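Local structure of 5-carboxyvanillate decarboxylase (Sphingomonas paucimobilis, 4L6D) at residues 138-152 with 169-182. The protein probably removes a carboxyl group from 5-carboxyvanillate to give vanillate, as a manganese-binding member of the amidohydrolase family. Residues are numbered along the deposited sequence; the frame is centred on the assembly and turned at random.
Sequences LNGLVINSHTNDLYY and LALYIHPRAPSKQI. With MN (manganese (II) ion), chain I; VNL (4-hydroxy-3-methoxybenzoate), chain J.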
ATOM      1  N   LEU A 138     -16.812  11.379 -25.624  1.00  7.54           N
ATOM      2  CA  LEU A 138     -15.479  10.990 -25.179  1.00  6.35           C
ATOM      3  C   LEU A 138     -15.443   9.549 -24.673  1.00  7.19           C
ATOM      4  O   LEU A 138     -16.482   8.906 -24.493  1.00  8.72           O
ATOM      5  CB  LEU A 138     -14.923  11.978 -24.148  1.00  6.45           C
ATOM      6  CG  LEU A 138     -14.454  13.293 -24.781  1.00  7.94           C
ATOM      7  CD1 LEU A 138     -14.251  14.340 -23.705  1.00  9.21           C
ATOM      8  CD2 LEU A 138     -13.173  13.074 -25.560  1.00 10.59           C
ATOM      9  N   ASN A 139     -14.237   9.041 -24.457  1.00  6.22           N
ATOM     10  CA  ASN A 139     -14.021   7.611 -24.262  1.00  6.20           C
ATOM     11  C   ASN A 139     -14.194   7.130 -22.830  1.00  6.48           C
ATOM     12  O   ASN A 139     -14.335   5.931 -22.574  1.00  8.66           O
ATOM     13  CB  ASN A 139     -12.620   7.259 -24.767  1.00  6.63           C
ATOM     14  CG  ASN A 139     -12.454   7.552 -26.234  1.00  8.43           C
ATOM     15  OD1 ASN A 139     -12.125   8.676 -26.620  1.00  7.00           O
ATOM     16  ND2 ASN A 139     -12.707   6.551 -27.068  1.00  8.34           N
ATOM     17  N   GLY A 140     -14.200   8.072 -21.897  1.00  5.09           N
ATOM     18  CA  GLY A 140     -14.327   7.726 -20.497  1.00  6.56           C
ATOM     19  C   GLY A 140     -14.124   8.970 -19.673  1.00  4.91           C
ATOM     20  O   GLY A 140     -14.195  10.078 -20.202  1.00  5.61           O
ATOM     21  N   LEU A 141     -13.850   8.778 -18.390  1.00  4.73           N
ATOM     22  CA  LEU A 141     -13.659   9.888 -17.457  1.00  4.76           C
ATOM     23  C   LEU A 141     -12.384   9.710 -16.654  1.00  6.22           C
ATOM     24  O   LEU A 141     -11.895   8.593 -16.487  1.00  5.86           O
ATOM     25  CB  LEU A 141     -14.844   9.968 -16.495  1.00  5.73           C
ATOM     26  CG  LEU A 141     -16.205  10.260 -17.116  1.00  5.16           C
ATOM     27  CD1 LEU A 141     -17.319   9.887 -16.134  1.00  9.12           C
ATOM     28  CD2 LEU A 141     -16.341  11.708 -17.560  1.00  6.34           C
ATOM     29  N   VAL A 142     -11.854  10.817 -16.138  1.00  5.16           N
ATOM     30  CA  VAL A 142     -10.696  10.775 -15.248  1.00  4.64           C
ATOM     31  C   VAL A 142     -10.909  11.757 -14.106  1.00  4.57           C
ATOM     32  O   VAL A 142     -11.464  12.848 -14.290  1.00  5.70           O
ATOM     33  CB  VAL A 142      -9.369  11.085 -15.997  1.00  4.54           C
ATOM     34  CG1 VAL A 142      -9.395  12.474 -16.632  1.00  7.04           C
ATOM     35  CG2 VAL A 142      -8.153  10.950 -15.068  1.00  6.78           C
ATOM     36  N   ILE A 143     -10.497  11.339 -12.921  1.00  5.52           N
ATOM     37  CA  ILE A 143     -10.483  12.205 -11.752  1.00  4.98           C
ATOM     38  C   ILE A 143      -9.245  11.820 -10.932  1.00  4.99           C
ATOM     39  O   ILE A 143      -8.779  10.679 -11.005  1.00  5.77           O
ATOM     40  CB  ILE A 143     -11.805  12.088 -10.939  1.00  4.98           C
ATOM     41  CG1 ILE A 143     -12.045  13.360 -10.114  1.00  6.45           C
ATOM     42  CG2 ILE A 143     -11.801  10.840 -10.064  1.00  6.92           C
ATOM     43  CD1 ILE A 143     -12.321  14.615 -10.978  1.00  6.50           C
ATOM     44  N   ASN A 144      -8.702  12.764 -10.169  1.00  4.99           N
ATOM     45  CA  ASN A 144      -7.445  12.539  -9.450  1.00  6.04           C
ATOM     46  C   ASN A 144      -7.637  12.383  -7.956  1.00  9.08           C
ATOM     47  O   ASN A 144      -7.690  13.367  -7.225  1.00  6.71           O
ATOM     48  CB  ASN A 144      -6.460  13.667  -9.757  1.00  5.47           C
ATOM     49  CG  ASN A 144      -6.336  13.898 -11.238  1.00  5.29           C
ATOM     50  OD1 ASN A 144      -5.715  13.094 -11.943  1.00  7.30           O
ATOM     51  ND2 ASN A 144      -6.983  14.948 -11.741  1.00  6.53           N
ATOM     52  N   SER A 145      -7.718  11.129  -7.520  1.00  6.80           N
ATOM     53  CA  SER A 145      -8.081  10.741  -6.162  1.00  5.86           C
ATOM     54  C   SER A 145      -8.983  11.765  -5.452  1.00  7.39           C
ATOM     55  O   SER A 145     -10.014  12.128  -6.005  1.00  8.26           O
ATOM     56  CB  SER A 145      -6.851  10.345  -5.349  1.00  6.99           C
ATOM     57  OG  SER A 145      -7.247   9.515  -4.276  1.00  7.44           O
ATOM     58  N   HIS A 146      -8.588  12.257  -4.281  1.00  6.28           N
ATOM     59  CA  HIS A 146      -9.493  13.022  -3.425  1.00  6.15           C
ATOM     60  C   HIS A 146      -9.940  14.361  -4.002  1.00  5.46           C
ATOM     61  O   HIS A 146      -9.277  14.938  -4.855  1.00  6.28           O
ATOM     62  CB  HIS A 146      -8.868  13.250  -2.040  1.00  6.80           C
ATOM     63  CG  HIS A 146      -7.898  14.391  -1.978  1.00  5.68           C
ATOM     64  ND1 HIS A 146      -8.292  15.693  -1.744  1.00  6.45           N
ATOM     65  CD2 HIS A 146      -6.550  14.425  -2.111  1.00  6.52           C
ATOM     66  CE1 HIS A 146      -7.228  16.477  -1.729  1.00  7.43           C
ATOM     67  NE2 HIS A 146      -6.158  15.734  -1.955  1.00  6.67           N
ATOM     68  N   THR A 147     -11.079  14.842  -3.523  1.00  6.27           N
ATOM     69  CA  THR A 147     -11.465  16.232  -3.733  1.00  6.00           C
ATOM     70  C   THR A 147     -11.826  16.843  -2.392  1.00  6.35           C
ATOM     71  O   THR A 147     -12.586  16.257  -1.619  1.00  7.54           O
ATOM     72  CB  THR A 147     -12.656  16.373  -4.704  1.00  6.03           C
ATOM     73  OG1 THR A 147     -12.320  15.758  -5.951  1.00  6.93           O
ATOM     74  CG2 THR A 147     -12.989  17.857  -4.948  1.00  9.03           C
ATOM     75  N   ASN A 148     -11.257  18.012  -2.113  1.00  7.20           N
ATOM     76  CA  ASN A 148     -11.500  18.718  -0.856  1.00  8.56           C
ATOM     77  C   ASN A 148     -11.157  17.868   0.368  1.00  6.99           C
ATOM     78  O   ASN A 148     -11.754  18.012   1.429  1.00  9.56           O
ATOM     79  CB  ASN A 148     -12.938  19.250  -0.781  1.00 10.52           C
ATOM     80  CG  ASN A 148     -13.250  20.239  -1.888  1.00 18.67           C
ATOM     81  OD1 ASN A 148     -12.372  20.970  -2.347  1.00 20.85           O
ATOM     82  ND2 ASN A 148     -14.505  20.273  -2.315  1.00 26.05           N
ATOM     83  N   ASP A 149     -10.184  16.981   0.182  1.00  6.67           N
ATOM     84  CA  ASP A 149      -9.683  16.106   1.238  1.00  7.98           C
ATOM     85  C   ASP A 149     -10.739  15.136   1.740  1.00  8.21           C
ATOM     86  O   ASP A 149     -10.699  14.685   2.882  1.00  8.79           O
ATOM     87  CB  ASP A 149      -9.074  16.942   2.357  1.00  8.04           C
ATOM     88  CG  ASP A 149      -7.987  17.846   1.839  1.00 10.70           C
ATOM     89  OD1 ASP A 149      -6.942  17.302   1.427  1.00  8.57           O
ATOM     90  OD2 ASP A 149      -8.204  19.085   1.784  1.00 11.72           O
ATOM     91  N   LEU A 150     -11.677  14.817   0.857  1.00  6.45           N
ATOM     92  CA  LEU A 150     -12.673  13.786   1.106  1.00  6.40           C
ATOM     93  C   LEU A 150     -12.480  12.692   0.081  1.00  6.14           C
ATOM     94  O   LEU A 150     -12.054  12.952  -1.049  1.00  7.54           O
ATOM     95  CB  LEU A 150     -14.081  14.351   0.957  1.00  9.36           C
ATOM     96  CG  LEU A 150     -14.457  15.485   1.892  1.00 11.29           C
ATOM     97  CD1 LEU A 150     -15.805  16.043   1.495  1.00 15.10           C
ATOM     98  CD2 LEU A 150     -14.473  14.989   3.319  1.00 15.77           C
ATOM     99  N   TYR A 151     -12.828  11.465   0.471  1.00  5.89           N
ATOM    100  CA  TYR A 151     -12.729  10.313  -0.409  1.00  5.56           C
ATOM    101  C   TYR A 151     -14.103   9.933  -0.961  1.00  5.58           C
ATOM    102  O   TYR A 151     -15.125  10.460  -0.509  1.00  6.58           O
ATOM    103  CB  TYR A 151     -12.051   9.155   0.329  1.00  6.59           C
ATOM    104  CG  TYR A 151     -10.623   9.506   0.671  1.00  6.75           C
ATOM    105  CD1 TYR A 151      -9.665   9.606  -0.331  1.00  7.23           C
ATOM    106  CD2 TYR A 151     -10.234   9.762   1.979  1.00  8.01           C
ATOM    107  CE1 TYR A 151      -8.351   9.955  -0.042  1.00  6.44           C
ATOM    108  CE2 TYR A 151      -8.913  10.115   2.283  1.00  8.77           C
ATOM    109  CZ  TYR A 151      -7.980  10.199   1.268  1.00  7.78           C
ATOM    110  OH  TYR A 151      -6.672  10.546   1.565  1.00  7.33           O
ATOM    111  N   TYR A 152     -14.123   9.024  -1.934  1.00  5.31           N
ATOM    112  CA  TYR A 152     -15.336   8.819  -2.731  1.00  5.35           C
ATOM    113  C   TYR A 152     -16.346   7.857  -2.115  1.00  7.46           C
ATOM    114  O   TYR A 152     -17.329   7.495  -2.760  1.00  8.66           O
ATOM    115  CB  TYR A 152     -15.008   8.488  -4.197  1.00  5.98           C
ATOM    116  CG  TYR A 152     -14.335   9.666  -4.865  1.00  5.81           C
ATOM    117  CD1 TYR A 152     -14.861  10.949  -4.729  1.00  7.20           C
ATOM    118  CD2 TYR A 152     -13.144   9.512  -5.557  1.00  6.43           C
ATOM    119  CE1 TYR A 152     -14.233  12.042  -5.295  1.00  9.76           C
ATOM    120  CE2 TYR A 152     -12.515  10.597  -6.143  1.00  5.29           C
ATOM    121  CZ  TYR A 152     -13.059  11.858  -5.999  1.00  6.76           C
ATOM    122  OH  TYR A 152     -12.435  12.956  -6.558  1.00  7.23           O
ATOM    123  N   LEU A 169     -19.686   5.311 -18.848  1.00  6.84           N
ATOM    124  CA  LEU A 169     -18.251   5.621 -18.947  1.00  5.33           C
ATOM    125  C   LEU A 169     -17.458   5.063 -17.776  1.00  6.31           C
ATOM    126  O   LEU A 169     -17.856   5.201 -16.611  1.00  8.15           O
ATOM    127  CB  LEU A 169     -18.029   7.136 -19.004  1.00  5.48           C
ATOM    128  CG  LEU A 169     -18.617   7.865 -20.219  1.00  8.14           C
ATOM    129  CD1 LEU A 169     -18.290   9.338 -20.129  1.00 11.76           C
ATOM    130  CD2 LEU A 169     -18.082   7.270 -21.520  1.00 11.45           C
ATOM    131  N   ALA A 170     -16.311   4.466 -18.083  1.00  5.34           N
ATOM    132  CA  ALA A 170     -15.375   4.055 -17.051  1.00  4.85           C
ATOM    133  C   ALA A 170     -14.689   5.283 -16.449  1.00  6.32           C
ATOM    134  O   ALA A 170     -14.384   6.239 -17.165  1.00  7.33           O
ATOM    135  CB  ALA A 170     -14.349   3.093 -17.625  1.00  7.37           C
ATOM    136  N   LEU A 171     -14.470   5.262 -15.135  1.00  5.55           N
ATOM    137  CA  LEU A 171     -13.761   6.346 -14.457  1.00  5.14           C
ATOM    138  C   LEU A 171     -12.361   5.909 -14.060  1.00  5.09           C
ATOM    139  O   LEU A 171     -12.190   4.999 -13.248  1.00  5.25           O
ATOM    140  CB  LEU A 171     -14.525   6.786 -13.209  1.00  5.57           C
ATOM    141  CG  LEU A 171     -13.800   7.815 -12.334  1.00  4.86           C
ATOM    142  CD1 LEU A 171     -13.668   9.166 -13.046  1.00  6.76           C
ATOM    143  CD2 LEU A 171     -14.537   7.989 -11.016  1.00  6.74           C
ATOM    144  N   TYR A 172     -11.357   6.561 -14.639  1.00  4.03           N
ATOM    145  CA  TYR A 172      -9.974   6.342 -14.244  1.00  5.08           C
ATOM    146  C   TYR A 172      -9.724   7.199 -13.016  1.00  6.46           C
ATOM    147  O   TYR A 172      -9.815   8.424 -13.091  1.00  6.32           O
ATOM    148  CB  TYR A 172      -9.046   6.767 -15.389  1.00  4.80           C
ATOM    149  CG  TYR A 172      -7.679   6.107 -15.407  1.00  4.83           C
ATOM    150  CD1 TYR A 172      -6.833   6.167 -14.304  1.00  4.86           C
ATOM    151  CD2 TYR A 172      -7.232   5.439 -16.547  1.00  5.11           C
ATOM    152  CE1 TYR A 172      -5.575   5.583 -14.333  1.00  4.84           C
ATOM    153  CE2 TYR A 172      -5.985   4.849 -16.592  1.00  4.60           C
ATOM    154  CZ  TYR A 172      -5.167   4.914 -15.478  1.00  3.95           C
ATOM    155  OH  TYR A 172      -3.934   4.320 -15.539  1.00  5.18           O
ATOM    156  N   ILE A 173      -9.466   6.568 -11.874  1.00  4.59           N
ATOM    157  CA  ILE A 173      -9.080   7.333 -10.690  1.00  4.19           C
ATOM    158  C   ILE A 173      -7.567   7.376 -10.634  1.00  4.47           C
ATOM    159  O   ILE A 173      -6.915   6.450 -10.132  1.00  4.97           O
ATOM    160  CB  ILE A 173      -9.690   6.789  -9.377  1.00  5.25           C
ATOM    161  CG1 ILE A 173     -11.220   6.789  -9.466  1.00  7.62           C
ATOM    162  CG2 ILE A 173      -9.253   7.667  -8.214  1.00  7.65           C
ATOM    163  CD1 ILE A 173     -11.915   6.206  -8.231  1.00  8.08           C
ATOM    164  N   HIS A 174      -7.030   8.461 -11.186  1.00  5.05           N
ATOM    165  CA  HIS A 174      -5.598   8.724 -11.249  1.00  7.44           C
ATOM    166  C   HIS A 174      -5.145   9.236  -9.884  1.00  6.63           C
ATOM    167  O   HIS A 174      -5.952   9.748  -9.122  1.00  6.16           O
ATOM    168  CB  HIS A 174      -5.384   9.791 -12.326  1.00  6.54           C
ATOM    169  CG  HIS A 174      -3.950  10.069 -12.642  1.00  4.02           C
ATOM    170  ND1 HIS A 174      -3.175  10.937 -11.900  1.00  5.74           N
ATOM    171  CD2 HIS A 174      -3.148   9.590 -13.620  1.00  6.11           C
ATOM    172  CE1 HIS A 174      -1.959  10.982 -12.412  1.00  6.52           C
ATOM    173  NE2 HIS A 174      -1.915  10.173 -13.456  1.00  6.91           N
ATOM    174  N   PRO A 175      -3.854   9.101  -9.551  1.00  4.77           N
ATOM    175  CA  PRO A 175      -3.423   9.685  -8.272  1.00  6.43           C
ATOM    176  C   PRO A 175      -3.402  11.220  -8.225  1.00  7.37           C
ATOM    177  O   PRO A 175      -3.454  11.927  -9.231  1.00  6.20           O
ATOM    178  CB  PRO A 175      -1.987   9.154  -8.101  1.00  5.81           C
ATOM    179  CG  PRO A 175      -1.932   7.931  -8.980  1.00  5.31           C
ATOM    180  CD  PRO A 175      -2.826   8.224 -10.139  1.00  5.36           C
ATOM    181  N   ARG A 176      -3.348  11.722  -7.001  1.00  5.18           N
ATOM    182  CA  ARG A 176      -2.775  13.034  -6.716  1.00  4.77           C
ATOM    183  C   ARG A 176      -2.045  12.845  -5.392  1.00  5.62           C
ATOM    184  O   ARG A 176      -2.003  11.740  -4.856  1.00  6.38           O
ATOM    185  CB  ARG A 176      -3.844  14.139  -6.655  1.00  5.39           C
ATOM    186  CG  ARG A 176      -4.911  13.907  -5.595  1.00  6.93           C
ATOM    187  CD  ARG A 176      -5.949  15.009  -5.570  1.00  6.19           C
ATOM    188  NE  ARG A 176      -5.411  16.274  -5.082  1.00  5.72           N
ATOM    189  CZ  ARG A 176      -6.164  17.321  -4.768  1.00  5.83           C
ATOM    190  NH1 ARG A 176      -7.482  17.247  -4.921  1.00  7.41           N
ATOM    191  NH2 ARG A 176      -5.599  18.435  -4.317  1.00  7.88           N
ATOM    192  N   ALA A 177      -1.450  13.904  -4.869  1.00  5.17           N
ATOM    193  CA  ALA A 177      -0.728  13.771  -3.613  1.00  5.33           C
ATOM    194  C   ALA A 177      -1.678  13.427  -2.460  1.00  6.37           C
ATOM    195  O   ALA A 177      -2.856  13.814  -2.475  1.00  6.12           O
ATOM    196  CB  ALA A 177       0.034  15.063  -3.303  1.00  5.78           C
ATOM    197  N   PRO A 178      -1.161  12.704  -1.452  1.00  6.67           N
ATOM    198  CA  PRO A 178      -1.894  12.441  -0.210  1.00  5.56           C
ATOM    199  C   PRO A 178      -2.697  13.642   0.299  1.00  7.80           C
ATOM    200  O   PRO A 178      -2.173  14.755   0.387  1.00  8.39           O
ATOM    201  CB  PRO A 178      -0.776  12.092   0.761  1.00  6.62           C
ATOM    202  CG  PRO A 178       0.204  11.334  -0.123  1.00  6.36           C
ATOM    203  CD  PRO A 178       0.147  12.019  -1.468  1.00  7.52           C
ATOM    204  N   SER A 179      -3.959  13.395   0.639  1.00  5.83           N
ATOM    205  CA  SER A 179      -4.844  14.433   1.167  1.00  6.13           C
ATOM    206  C   SER A 179      -4.382  14.906   2.533  1.00  6.74           C
ATOM    207  O   SER A 179      -3.464  14.341   3.134  1.00  8.31           O
ATOM    208  CB  SER A 179      -6.271  13.902   1.309  1.00  6.15           C
ATOM    209  OG  SER A 179      -6.381  13.097   2.477  1.00  6.17           O
ATOM    210  N   LYS A 180      -5.056  15.928   3.048  1.00  6.84           N
ATOM    211  CA  LYS A 180      -4.696  16.484   4.348  1.00  7.27           C
ATOM    212  C   LYS A 180      -4.923  15.478   5.474  1.00  7.33           C
ATOM    213  O   LYS A 180      -4.355  15.617   6.558  1.00  9.16           O
ATOM    214  CB  LYS A 180      -5.441  17.798   4.616  1.00  7.99           C
ATOM    215  CG  LYS A 180      -4.996  18.964   3.747  1.00  8.24           C
ATOM    216  CD  LYS A 180      -5.794  20.225   4.051  1.00  8.15           C
ATOM    217  CE  LYS A 180      -5.310  21.361   3.163  1.00 11.51           C
ATOM    218  NZ  LYS A 180      -5.872  22.672   3.570  1.00 15.83           N
ATOM    219  N   GLN A 181      -5.723  14.452   5.214  1.00  7.05           N
ATOM    220  CA  GLN A 181      -5.952  13.420   6.211  1.00  9.36           C
ATOM    221  C   GLN A 181      -4.683  12.631   6.488  1.00 11.06           C
ATOM    222  O   GLN A 181      -4.506  12.100   7.587  1.00  9.17           O
ATOM    223  CB  GLN A 181      -7.049  12.467   5.743  1.00 11.64           C
ATOM    224  CG  GLN A 181      -8.387  13.167   5.513  1.00  9.42           C
ATOM    225  CD  GLN A 181      -9.550  12.194   5.513  1.00 11.80           C
ATOM    226  OE1 GLN A 181      -9.588  11.257   6.314  1.00 12.91           O
ATOM    227  NE2 GLN A 181     -10.512  12.417   4.629  1.00  9.93           N
ATOM    228  N   ILE A 182      -3.803  12.544   5.491  1.00  8.04           N
ATOM    229  CA  ILE A 182      -2.636  11.670   5.598  1.00  9.05           C
ATOM    230  C   ILE A 182      -1.303  12.328   5.219  1.00  8.63           C
ATOM    231  O   ILE A 182      -0.253  11.695   5.333  1.00  8.75           O
ATOM    232  CB  ILE A 182      -2.807  10.376   4.758  1.00  6.23           C
ATOM    233  CG1 ILE A 182      -3.105  10.718   3.289  1.00  6.65           C
ATOM    234  CG2 ILE A 182      -3.918   9.519   5.337  1.00  6.46           C
ATOM    235  CD1 ILE A 182      -2.901   9.547   2.322  1.00  7.46           C
TER
HETATM  236 MN    MN I 401      -0.104   9.529 -14.525  1.00  5.68          MN
HETATM  237  C1  VNL J 402       4.308  12.478 -11.978  1.00  9.41           C
HETATM  238  CO1 VNL J 402       4.247  11.175 -12.491  1.00  9.82           C
HETATM  239  CO2 VNL J 402       3.178  13.319 -11.987  1.00 10.71           C
HETATM  240  CM1 VNL J 402       3.046  10.684 -13.035  1.00 12.26           C
HETATM  241  CM2 VNL J 402       1.975  12.848 -12.508  1.00 10.80           C
HETATM  242  OM  VNL J 402       0.824  13.591 -12.559  1.00 11.71           O
HETATM  243  CZ  VNL J 402       1.908  11.490 -13.056  1.00 10.37           C
HETATM  244  CC  VNL J 402       5.615  12.997 -11.438  1.00 11.63           C
HETATM  245  CV  VNL J 402       0.802  14.931 -12.031  1.00  8.34           C
HETATM  246  O1  VNL J 402       6.694  12.395 -11.685  1.00 12.91           O
HETATM  247  O2  VNL J 402       5.608  14.075 -10.797  1.00 11.49           O
HETATM  248  O3  VNL J 402       0.821  11.220 -13.839  1.00 11.87           O
HETATM  249  O   HOH W   1     -15.563   4.134 -20.880  1.00  7.26           O
HETATM  250  O   HOH W   2      -3.365  16.508  -1.929  1.00  8.17           O
HETATM  251  O   HOH W   3      -9.343  19.275  -3.906  1.00  7.39           O
HETATM  252  O   HOH W   4      -0.879  10.298 -16.428  1.00  6.18           O
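His146 and Arg176 stack just past the ends of two neighbouring parallel strands, 140-144 and 171-174, joined through helix 158-167 as a beta-alpha-beta unit of the amidohydrolase TIM barrel. The guanidinium lies flat on the imidazole, planes 16° apart and centres 3.6 Å apart, while Ser179 CB covers the opposite ring face. Arg176 bends at chi3 (-69°), which brings NH1 back to His146 O at 2.9 Å, above the carbonyl plane; NE forms a salt bridge with Asp32. Cut back to an alanine, Arg176 would probably leave His146 O without this donor, Asp32 without its charged mate and one imidazole face uncovered.

Within the sheet, Leu171 CD1 sits between Leu141 CB and Ile143 CG2 on the face turned to the helices. On the other face His174 lies alongside Asn144, amide and ring planes nearly perpendicular; with CG swung opposite the backbone N (chi1 -173°), the ring leads away from strand 140-144 and NE2 binds manganese at 2.2 Å, together with Glu8 and Asp297. ND1 donates to Pro175 O on a lone pair, which, with the metal bond, helps fix the ring's rotation.

Farther out, Lys180 N meets Asp149 OD1 from above the carboxylate plane, Gln181 NE2 reaches Asp149 O, and Ser179 OG donates to Tyr151 OH at 2.7 Å.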